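Local coordinates for AAEL008620-PA odorant-binding protein (Aedes aegypti, PDB 5V13), which binds the sesquiterpenoid juvenile hormone III in the mosquito hemolymph, as a secreted relative of the odorant-binding and D7 proteins, at residues L74-P77 / K78-R81; K106-A109 / E110-A114; E213-R216 / D217-A221; C245-D248 / K249-S253. All blocks are in the same frame, centred on the assembly; numbering follows the deposited sequence.

Contact 1: residues L74-P77 / K78-R81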
loop_
_atom_site.group_PDB
_atom_site.type_symbol
_atom_site.label_atom_id
_atom_site.label_comp_id
_atom_site.label_asym_id
_atom_site.label_seq_id
_atom_site.Cartn_x
_atom_site.Cartn_y
_atom_site.Cartn_z
ATOM N N LEU B 74 26.875 1.940 4.982
ATOM C CA LEU B 74 27.478 3.201 4.574
ATOM C C LEU B 74 28.912 3.322 5.042
ATOM O O LEU B 74 29.714 3.984 4.381
ATOM C CB LEU B 74 26.673 4.379 5.120
ATOM C CG LEU B 74 25.191 4.386 4.703
ATOM C CD1 LEU B 74 24.407 5.386 5.552
ATOM C CD2 LEU B 74 25.037 4.725 3.217
ATOM N N TYR B 75 29.233 2.739 6.195
ATOM C CA TYR B 75 30.599 2.625 6.679
ATOM C C TYR B 75 31.047 1.175 6.573
ATOM O O TYR B 75 30.342 0.267 7.023
ATOM C CB TYR B 75 30.725 3.096 8.131
ATOM C CG TYR B 75 32.176 3.072 8.567
ATOM C CD1 TYR B 75 33.061 4.048 8.120
ATOM C CD2 TYR B 75 32.666 2.062 9.383
ATOM C CE1 TYR B 75 34.398 4.026 8.486
ATOM C CE2 TYR B 75 34.003 2.039 9.765
ATOM C CZ TYR B 75 34.859 3.023 9.316
ATOM O OH TYR B 75 36.192 2.996 9.685
ATOM N N ASP B 76 32.220 0.967 5.989
ATOM C CA ASP B 76 32.799 -0.340 5.716
ATOM C C ASP B 76 33.927 -0.603 6.712
ATOM O O ASP B 76 35.023 -0.042 6.562
ATOM C CB ASP B 76 33.327 -0.363 4.276
ATOM C CG ASP B 76 33.872 -1.715 3.854
ATOM O OD1 ASP B 76 33.979 -2.631 4.693
ATOM O OD2 ASP B 76 34.184 -1.854 2.648
ATOM N N PRO B 77 33.719 -1.432 7.738
ATOM C CA PRO B 77 34.791 -1.655 8.724
ATOM C C PRO B 77 35.942 -2.503 8.212
ATOM O O PRO B 77 37.008 -2.496 8.840
ATOM C CB PRO B 77 34.065 -2.354 9.877
ATOM C CG PRO B 77 32.879 -2.980 9.244
ATOM C CD PRO B 77 32.454 -2.065 8.145
ATOM N N LYS B 78 35.771 -3.240 7.107
ATOM C CA LYS B 78 36.891 -4.021 6.578
ATOM C C LYS B 78 37.899 -3.126 5.868
ATOM O O LYS B 78 39.112 -3.280 6.045
ATOM C CB LYS B 78 36.385 -5.109 5.631
ATOM C CG LYS B 78 35.476 -6.125 6.292
ATOM C CD LYS B 78 35.917 -7.550 5.993
ATOM C CE LYS B 78 35.066 -8.559 6.756
ATOM N NZ LYS B 78 35.579 -9.956 6.624
ATOM N N GLU B 79 37.419 -2.187 5.059
ATOM C CA GLU B 79 38.276 -1.207 4.411
ATOM C C GLU B 79 38.528 0.019 5.277
ATOM O O GLU B 79 39.341 0.865 4.891
ATOM C CB GLU B 79 37.659 -0.774 3.075
ATOM C CG GLU B 79 37.585 -1.880 2.030
ATOM C CD GLU B 79 38.944 -2.512 1.752
ATOM O OE1 GLU B 79 39.190 -3.639 2.235
ATOM O OE2 GLU B 79 39.772 -1.876 1.060
ATOM N N LYS B 80 37.849 0.123 6.425
ATOM C CA LYS B 80 37.925 1.262 7.345
ATOM C C LYS B 80 37.650 2.585 6.618
ATOM O O LYS B 80 38.460 3.513 6.612
ATOM C CB LYS B 80 39.276 1.280 8.080
ATOM C CG LYS B 80 39.481 0.079 9.010
ATOM C CD LYS B 80 40.611 0.300 10.029
ATOM C CE LYS B 80 41.984 0.255 9.371
ATOM N NZ LYS B 80 42.316 -1.116 8.879
ATOM N N ARG B 81 36.457 2.674 6.026
ATOM C CA ARG B 81 36.173 3.771 5.116
ATOM C C ARG B 81 34.668 3.962 4.988
ATOM O O ARG B 81 33.924 2.986 4.894
ATOM C CB ARG B 81 36.773 3.484 3.723
ATOM C CG ARG B 81 36.874 4.693 2.809
ATOM C CD ARG B 81 37.041 4.264 1.343
ATOM N NE ARG B 81 38.039 3.208 1.173
ATOM C CZ ARG B 81 39.264 3.397 0.688
ATOM N NH1 ARG B 81 39.657 4.609 0.313
ATOM N NH2 ARG B 81 40.099 2.369 0.573
#
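Asp76 reaches over the start of 78-81 with its carboxylate. Its CB lies 3.5 Å from Arg81 O; CG stands anti to the backbone N (chi1 -176°), which carries the acid out over the turn. There OD1 accepts from Lys78 N at 3.1 Å, the donor arriving from above the carboxylate plane, 40° out of it, and a weak second bond comes from Glu79 N at 3.5 Å. OD2 rests against the aliphatic part of Glu79, 3.5 Å from its CG, and also has a long, weak ion pair with Arg83. The two acids run side by side with their carboxylate planes 50° apart, yet Asp76 OD2 and Glu79 OE1 stay 5.3 Å from each other.

The backbone beneath is a two-stranded antiparallel hairpin in which Asp76 and Arg81 form a hydrogen-bonded pair: Asp76 N gives to Arg81 O at 2.9 Å, and Arg81 N returns a bond to Asp76 O. The return strand carries an extra residue opposite Asp76, Lys80 beside Arg81, which makes a G1 beta bulge with Lys80 at positive phi.

Tyr75 lays its ring obliquely along the backbone of Lys80 and Arg81, CE1 3.5 Å from Arg81 N. Its OH passes Lys80 CA and is hydrogen-bonded to Asn120, whose ND2 also binds Pro77 O. Phe82 meets the Tyr75 ring edge-to-face, while Leu74 extends from the hairpin to within about 4 Å of the bound juvenile hormone.

Contact 2: residues K106-A109 / E110-A114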
loop_
_atom_site.group_PDB
_atom_site.type_symbol
_atom_site.label_atom_id
_atom_site.label_comp_id
_atom_site.label_asym_id
_atom_site.label_seq_id
_atom_site.Cartn_x
_atom_site.Cartn_y
_atom_site.Cartn_z
ATOM N N LYS B 106 26.441 15.619 -4.276
ATOM C CA LYS B 106 27.269 14.890 -5.237
ATOM C C LYS B 106 28.701 15.420 -5.281
ATOM O O LYS B 106 29.655 14.635 -5.343
ATOM C CB LYS B 106 26.646 14.966 -6.624
ATOM C CG LYS B 106 25.453 14.059 -6.817
ATOM C CD LYS B 106 24.997 14.123 -8.259
ATOM C CE LYS B 106 23.702 13.382 -8.464
ATOM N NZ LYS B 106 23.096 13.789 -9.770
ATOM N N ASN B 107 28.878 16.745 -5.263
ATOM C CA ASN B 107 30.226 17.304 -5.339
ATOM C C ASN B 107 31.014 17.093 -4.046
ATOM O O ASN B 107 32.246 16.965 -4.085
ATOM C CB ASN B 107 30.170 18.801 -5.661
ATOM C CG ASN B 107 29.537 19.088 -7.013
ATOM O OD1 ASN B 107 29.386 18.197 -7.843
ATOM N ND2 ASN B 107 29.167 20.339 -7.234
ATOM N N ASN B 108 30.337 17.064 -2.901
ATOM C CA ASN B 108 31.021 17.065 -1.610
ATOM C C ASN B 108 31.277 15.675 -1.036
ATOM O O ASN B 108 32.160 15.534 -0.174
ATOM C CB ASN B 108 30.213 17.863 -0.586
ATOM C CG ASN B 108 30.358 19.362 -0.754
ATOM O OD1 ASN B 108 31.406 19.865 -1.164
ATOM N ND2 ASN B 108 29.307 20.088 -0.410
ATOM N N ALA B 109 30.527 14.659 -1.473
ATOM C CA ALA B 109 30.571 13.355 -0.813
ATOM C C ALA B 109 31.979 12.772 -0.803
ATOM O O ALA B 109 32.505 12.413 0.260
ATOM C CB ALA B 109 29.591 12.390 -1.488
ATOM N N GLU B 110 32.615 12.677 -1.975
ATOM C CA GLU B 110 33.951 12.083 -2.019
ATOM C C GLU B 110 34.987 12.920 -1.277
ATOM O O GLU B 110 35.720 12.355 -0.444
ATOM C CB GLU B 110 34.359 11.810 -3.472
ATOM C CG GLU B 110 35.639 11.000 -3.596
ATOM C CD GLU B 110 36.188 10.980 -5.010
ATOM O OE1 GLU B 110 37.382 10.642 -5.181
ATOM O OE2 GLU B 110 35.430 11.307 -5.951
ATOM N N PRO B 111 35.101 14.240 -1.486
ATOM C CA PRO B 111 36.143 14.974 -0.748
ATOM C C PRO B 111 35.935 14.987 0.758
ATOM O O PRO B 111 36.915 14.858 1.504
ATOM C CB PRO B 111 36.100 16.389 -1.357
ATOM C CG PRO B 111 34.870 16.468 -2.155
ATOM C CD PRO B 111 34.500 15.067 -2.553
ATOM N N MET B 112 34.690 15.099 1.236
ATOM C CA MET B 112 34.464 15.164 2.680
ATOM C C MET B 112 34.519 13.798 3.364
ATOM O O MET B 112 34.831 13.726 4.556
ATOM C CB MET B 112 33.120 15.824 2.969
ATOM C CG MET B 112 33.124 17.321 2.718
ATOM S SD MET B 112 31.512 18.046 3.019
ATOM C CE MET B 112 31.880 19.773 2.709
ATOM N N LEU B 113 34.223 12.708 2.660
ATOM C CA LEU B 113 34.196 11.391 3.295
ATOM C C LEU B 113 35.403 10.520 2.971
ATOM O O LEU B 113 35.530 9.433 3.548
ATOM C CB LEU B 113 32.914 10.652 2.915
ATOM C CG LEU B 113 31.660 11.264 3.517
ATOM C CD1 LEU B 113 30.428 10.655 2.881
ATOM C CD2 LEU B 113 31.644 11.099 5.076
ATOM N N ALA B 114 36.290 10.967 2.086
ATOM C CA ALA B 114 37.400 10.136 1.639
ATOM C C ALA B 114 38.424 9.931 2.745
ATOM O O ALA B 114 38.606 10.778 3.625
ATOM C CB ALA B 114 38.099 10.763 0.434
HETATM O O HOH W 1 31.556 12.784 -4.528
#
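Glu110 N lies 3.4 Å from Asn108 O, at a poor angle for a bond, and its N-H goes to a water instead. That water accepts from Glu110 N and donates to Lys106 O, each at 2.8 Å, and so stands in for the direct bond between the two. The Glu110 chain extends away from the preceding turn, with its CB against the backbone of Ala109.

Pro111 has no N-H to offer, and with no bond from its N to the turn before, the helix is kinked here. The ring sits over the carbonyls of that turn, CG 3.3 Å from Asn107 O and CD close to both Asn107 O and Asn108 O.

Met112 restores the pattern. Its N donates to Asn108 O at 2.9 Å, nearly along the C=O axis. The side chain then runs alongside Asn108, pointing the same way: SD passes 3.8 Å from Asn108 CB, and the methyl CE comes to 3.8 Å from Asn108 CG. An extended chain beyond CG (chi2 178°, chi3 178°) brings CE level with the amide, whose ND2 is hydrogen-bonded to His136. Thr131 and Thr135 of helix 122-135 also touch Met112.

Leu113 N binds Ala109 O at 3.0 Å, and Leu113 CB lies against that same oxygen. Ala109 and Leu113 both turn to Phe132; Ala109 also packs on Val88 and Leu113 on Phe87, both of helix 84-94. Ala114 leaves helical geometry after a weak bond from its N to Glu110 O. The arrangement is that of a proline-kinked alpha-helix near its C-terminal end, inside the largely helical PBP/GOBP fold.

Contact 3: residues E213-R216 / D217-A221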
loop_
_atom_site.group_PDB
_atom_site.type_symbol
_atom_site.label_atom_id
_atom_site.label_comp_id
_atom_site.label_asym_id
_atom_site.label_seq_id
_atom_site.Cartn_x
_atom_site.Cartn_y
_atom_site.Cartn_z
ATOM N N GLU B 213 22.189 -13.786 15.894
ATOM C CA GLU B 213 20.776 -13.488 15.642
ATOM C C GLU B 213 19.919 -14.747 15.737
ATOM O O GLU B 213 18.829 -14.722 16.329
ATOM C CB GLU B 213 20.610 -12.834 14.269
ATOM C CG GLU B 213 19.243 -12.179 14.028
ATOM C CD GLU B 213 19.046 -10.890 14.838
ATOM O OE1 GLU B 213 20.048 -10.306 15.306
ATOM O OE2 GLU B 213 17.886 -10.460 15.006
ATOM N N ILE B 214 20.388 -15.853 15.149
ATOM C CA ILE B 214 19.663 -17.120 15.242
ATOM C C ILE B 214 19.516 -17.543 16.698
ATOM O O ILE B 214 18.419 -17.895 17.151
ATOM C CB ILE B 214 20.366 -18.213 14.412
ATOM C CG1 ILE B 214 20.427 -17.812 12.934
ATOM C CG2 ILE B 214 19.637 -19.552 14.586
ATOM C CD1 ILE B 214 21.448 -18.609 12.096
ATOM N N ARG B 215 20.626 -17.545 17.450
ATOM C CA ARG B 215 20.548 -17.933 18.857
ATOM C C ARG B 215 19.578 -17.033 19.626
ATOM O O ARG B 215 18.754 -17.520 20.406
ATOM C CB ARG B 215 21.940 -17.906 19.494
ATOM C CG ARG B 215 21.945 -18.307 20.969
ATOM C CD ARG B 215 23.364 -18.400 21.514
ATOM N NE ARG B 215 24.064 -17.124 21.406
ATOM C CZ ARG B 215 25.067 -16.883 20.563
ATOM N NH1 ARG B 215 25.509 -17.839 19.753
ATOM N NH2 ARG B 215 25.634 -15.683 20.537
ATOM N N ARG B 216 19.653 -15.722 19.399
ATOM C CA ARG B 216 18.744 -14.778 20.047
ATOM C C ARG B 216 17.279 -15.140 19.793
ATOM O O ARG B 216 16.463 -15.168 20.720
ATOM C CB ARG B 216 19.076 -13.371 19.545
ATOM C CG ARG B 216 18.129 -12.251 19.907
ATOM C CD ARG B 216 18.634 -10.955 19.253
ATOM N NE ARG B 216 17.562 -10.139 18.685
ATOM C CZ ARG B 216 17.202 -8.944 19.146
ATOM N NH1 ARG B 216 17.836 -8.410 20.184
ATOM N NH2 ARG B 216 16.213 -8.276 18.566
ATOM N N ASP B 217 16.933 -15.449 18.540
ATOM C CA ASP B 217 15.545 -15.781 18.225
ATOM C C ASP B 217 15.151 -17.140 18.786
ATOM O O ASP B 217 14.008 -17.324 19.224
ATOM C CB ASP B 217 15.325 -15.727 16.715
ATOM C CG ASP B 217 15.288 -14.304 16.196
ATOM O OD1 ASP B 217 15.134 -13.387 17.037
ATOM O OD2 ASP B 217 15.385 -14.102 14.967
ATOM N N TYR B 218 16.075 -18.109 18.786
ATOM C CA TYR B 218 15.769 -19.394 19.409
ATOM C C TYR B 218 15.491 -19.216 20.895
ATOM O O TYR B 218 14.501 -19.737 21.418
ATOM C CB TYR B 218 16.909 -20.394 19.186
ATOM C CG TYR B 218 16.657 -21.332 18.015
ATOM C CD1 TYR B 218 16.749 -20.869 16.705
ATOM C CD2 TYR B 218 16.313 -22.667 18.221
ATOM C CE1 TYR B 218 16.507 -21.707 15.629
ATOM C CE2 TYR B 218 16.071 -23.524 17.146
ATOM C CZ TYR B 218 16.176 -23.033 15.851
ATOM O OH TYR B 218 15.935 -23.853 14.767
ATOM N N GLU B 219 16.342 -18.448 21.582
ATOM C CA GLU B 219 16.175 -18.258 23.023
ATOM C C GLU B 219 14.878 -17.514 23.344
ATOM O O GLU B 219 14.154 -17.894 24.270
ATOM C CB GLU B 219 17.391 -17.525 23.592
ATOM C CG GLU B 219 18.664 -18.374 23.594
ATOM C CD GLU B 219 19.904 -17.607 24.038
ATOM O OE1 GLU B 219 20.997 -18.216 24.080
ATOM O OE2 GLU B 219 19.792 -16.399 24.337
ATOM N N ALA B 220 14.554 -16.467 22.573
ATOM C CA ALA B 220 13.324 -15.717 22.819
ATOM C C ALA B 220 12.082 -16.575 22.614
ATOM O O ALA B 220 11.057 -16.348 23.266
ATOM C CB ALA B 220 13.265 -14.486 21.913
ATOM N N ALA B 221 12.147 -17.555 21.713
ATOM C CA ALA B 221 11.040 -18.481 21.502
ATOM C C ALA B 221 10.986 -19.590 22.545
ATOM O O ALA B 221 10.040 -20.389 22.530
ATOM C CB ALA B 221 11.134 -19.099 20.107
HETATM O O HOH W 2 15.990 -10.738 16.580
#
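The Tyr218 ring has Ile214 O at its edge, near the ring plane, 3.4 Å from CD1. Ile214 itself runs beside the ring, and its CG2 touches CD1 at 3.8 Å. This branch stands anti to the backbone N of Ile214, on the side where the next turn brings the tyrosine.

At the edge of the Arg215 guanidinium, near its plane, lies Glu219 OE1, but NE remains 4.2 Å from that oxygen, beyond a salt bridge. The carboxylate touches the aliphatic chain instead, OE1 3.3 Å from Arg215 CG, and the two flat groups are turned 52° apart. Arg215 NH2 has its own partner in Asn212.

The Arg216 guanidinium takes a water at its edge, in plane, donating to it from NE at 2.7 Å. The same water donates to Asp217 OD1 and Glu213 OE2, tying three charged side chains together; the direct pairing of Arg216 NE with Glu213 OE2 is long, 3.7 Å. Glu213 OE2 and Asp217 OD2 approach to 4.4 Å. Their like charges are probably offset by Arg261, which forms salt bridges with both, and by Arg35, which pairs with Glu213.

Regular i to i+4 bonds carry the backbone, from Asp217 N to Glu213 O through to Ala220 N to Arg216 O. The helix 211-220 lays Tyr218 on Leu254 and Val257 of helix 251-264 and, with Ile214, on helix 239-247, while Trp202 covers Glu213 and Ile214 and gives a hydrogen bond to Asp217.

Contact 4: residues C245-D248 / K249-S253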
loop_
_atom_site.group_PDB
_atom_site.type_symbol
_atom_site.label_atom_id
_atom_site.label_comp_id
_atom_site.label_asym_id
_atom_site.label_seq_id
_atom_site.Cartn_x
_atom_site.Cartn_y
_atom_site.Cartn_z
ATOM N N CYS B 245 20.357 -27.441 7.994
ATOM C CA CYS B 245 21.096 -27.670 9.231
ATOM C C CYS B 245 20.208 -27.426 10.451
ATOM O O CYS B 245 20.198 -28.235 11.382
ATOM C CB CYS B 245 22.348 -26.793 9.264
ATOM S SG CYS B 245 23.317 -26.920 10.811
ATOM N N LEU B 246 19.434 -26.334 10.452
ATOM C CA LEU B 246 18.562 -26.046 11.588
ATOM C C LEU B 246 17.435 -27.069 11.705
ATOM O O LEU B 246 17.123 -27.526 12.810
ATOM C CB LEU B 246 17.982 -24.635 11.471
ATOM C CG LEU B 246 18.962 -23.471 11.649
ATOM C CD1 LEU B 246 18.294 -22.154 11.320
ATOM C CD2 LEU B 246 19.538 -23.439 13.072
ATOM N N ARG B 247 16.803 -27.426 10.585
ATOM C CA ARG B 247 15.711 -28.391 10.640
ATOM C C ARG B 247 16.184 -29.740 11.171
ATOM O O ARG B 247 15.438 -30.420 11.885
ATOM C CB ARG B 247 15.067 -28.540 9.259
ATOM C CG ARG B 247 13.907 -29.526 9.229
ATOM C CD ARG B 247 13.141 -29.514 7.916
ATOM N NE ARG B 247 12.094 -30.528 7.944
ATOM C CZ ARG B 247 11.017 -30.519 7.168
ATOM N NH1 ARG B 247 10.831 -29.543 6.286
ATOM N NH2 ARG B 247 10.124 -31.489 7.279
ATOM N N ASP B 248 17.432 -30.123 10.881
ATOM C CA ASP B 248 17.962 -31.385 11.395
ATOM C C ASP B 248 18.165 -31.378 12.906
ATOM O O ASP B 248 18.359 -32.445 13.499
ATOM C CB ASP B 248 19.295 -31.723 10.727
ATOM C CG ASP B 248 19.123 -32.398 9.381
ATOM O OD1 ASP B 248 18.033 -32.950 9.112
ATOM O OD2 ASP B 248 20.094 -32.390 8.597
ATOM N N LYS B 249 18.165 -30.209 13.536
ATOM C CA LYS B 249 18.248 -30.130 14.986
ATOM C C LYS B 249 16.876 -30.074 15.644
ATOM O O LYS B 249 16.794 -30.030 16.874
ATOM C CB LYS B 249 19.091 -28.914 15.386
ATOM C CG LYS B 249 20.549 -29.066 14.961
ATOM C CD LYS B 249 21.401 -27.874 15.337
ATOM C CE LYS B 249 22.843 -28.307 15.587
ATOM N NZ LYS B 249 23.402 -29.095 14.459
ATOM N N GLY B 250 15.803 -30.075 14.856
ATOM C CA GLY B 250 14.455 -30.130 15.394
ATOM C C GLY B 250 13.481 -29.358 14.526
ATOM O O GLY B 250 13.469 -28.121 14.555
ATOM N N ALA B 251 12.675 -30.069 13.733
ATOM C CA ALA B 251 11.828 -29.395 12.752
ATOM C C ALA B 251 10.731 -28.578 13.429
ATOM O O ALA B 251 10.479 -27.428 13.050
ATOM C CB ALA B 251 11.223 -30.416 11.788
ATOM N N ASP B 252 10.069 -29.154 14.437
ATOM C CA ASP B 252 9.016 -28.418 15.133
ATOM C C ASP B 252 9.568 -27.167 15.818
ATOM O O ASP B 252 8.929 -26.106 15.790
ATOM C CB ASP B 252 8.316 -29.323 16.146
ATOM C CG ASP B 252 7.464 -30.402 15.484
ATOM O OD1 ASP B 252 7.273 -30.356 14.247
ATOM O OD2 ASP B 252 6.982 -31.298 16.209
ATOM N N SER B 253 10.753 -27.270 16.435
ATOM C CA SER B 253 11.365 -26.090 17.039
ATOM C C SER B 253 11.646 -25.013 16.000
ATOM O O SER B 253 11.401 -23.823 16.247
ATOM C CB SER B 253 12.656 -26.462 17.770
ATOM O OG SER B 253 12.377 -27.227 18.926
HETATM O O HOH W 3 22.339 -30.083 12.051
HETATM O O HOH W 4 15.646 -26.457 14.970
#
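Two backbone hydrogen bonds turn the chain: Lys249 N to Leu246 O and Gly250 N to Arg247 O, both 3.0 Å long. In each the donor stands well above the carbonyl plane, 61° out of it for Leu246 O and 64° for Arg247 O, as the chain tightens from the alpha-helix into a turn.

Water makes two further links. One molecule accepts from Lys249 NZ at 2.8 Å and donates to Cys245 O at 2.9 Å; the bend at the last torsion of the lysine (chi4 52°) folds its ammonium back over the preceding helix turn, 4.2 Å from Cys245 SG. A second water donates to Leu246 O and to Gly250 O, spanning the break between the helices.

The motif is a type I beta turn from Arg247 to Gly250 joining helix 239-247 to helix 251-264. Gly250 leaves the first helix with positive phi and is the N-cap residue of the second; its backbone angles are ones that glycine takes readily.

Van der Waals contact falls to Arg247 and Ala251, whose CB lies 3.8 Å from Arg247 CG. The arginine runs on past this methyl, its NH1 bonded to Tyr243 OH and its NH2 to Asn185 O. On the lysine side, CB of Lys249 sits against Leu246 O and CG against Cys245 O.

A covalent tie comes from Cys245, in disulfide with Cys232, while Leu246 packs on Leu254 and Trp202.

From the N terminus, contact 1 closes the small hairpin between helices 59-71 and 84-94, and contact 2 follows within the C-terminal half of helix 99-113. Their centres are 15 Å apart without touching, and both meet helix 84-94 in the hormone-binding part of the chain. Contact 3 lies within helix 211-220, about 40 Å from contact 2 between centres and on the opposite side of the chain's centre. Contact 4 turns helix 239-247 into helix 251-264. All four run in series, none nesting or crossing. Contacts 3 and 4 alone touch: Leu246 meets Tyr218 and Ile214, joining helices 239-247 and 211-220, and Arg35 brings contact 3 to helix 26-38.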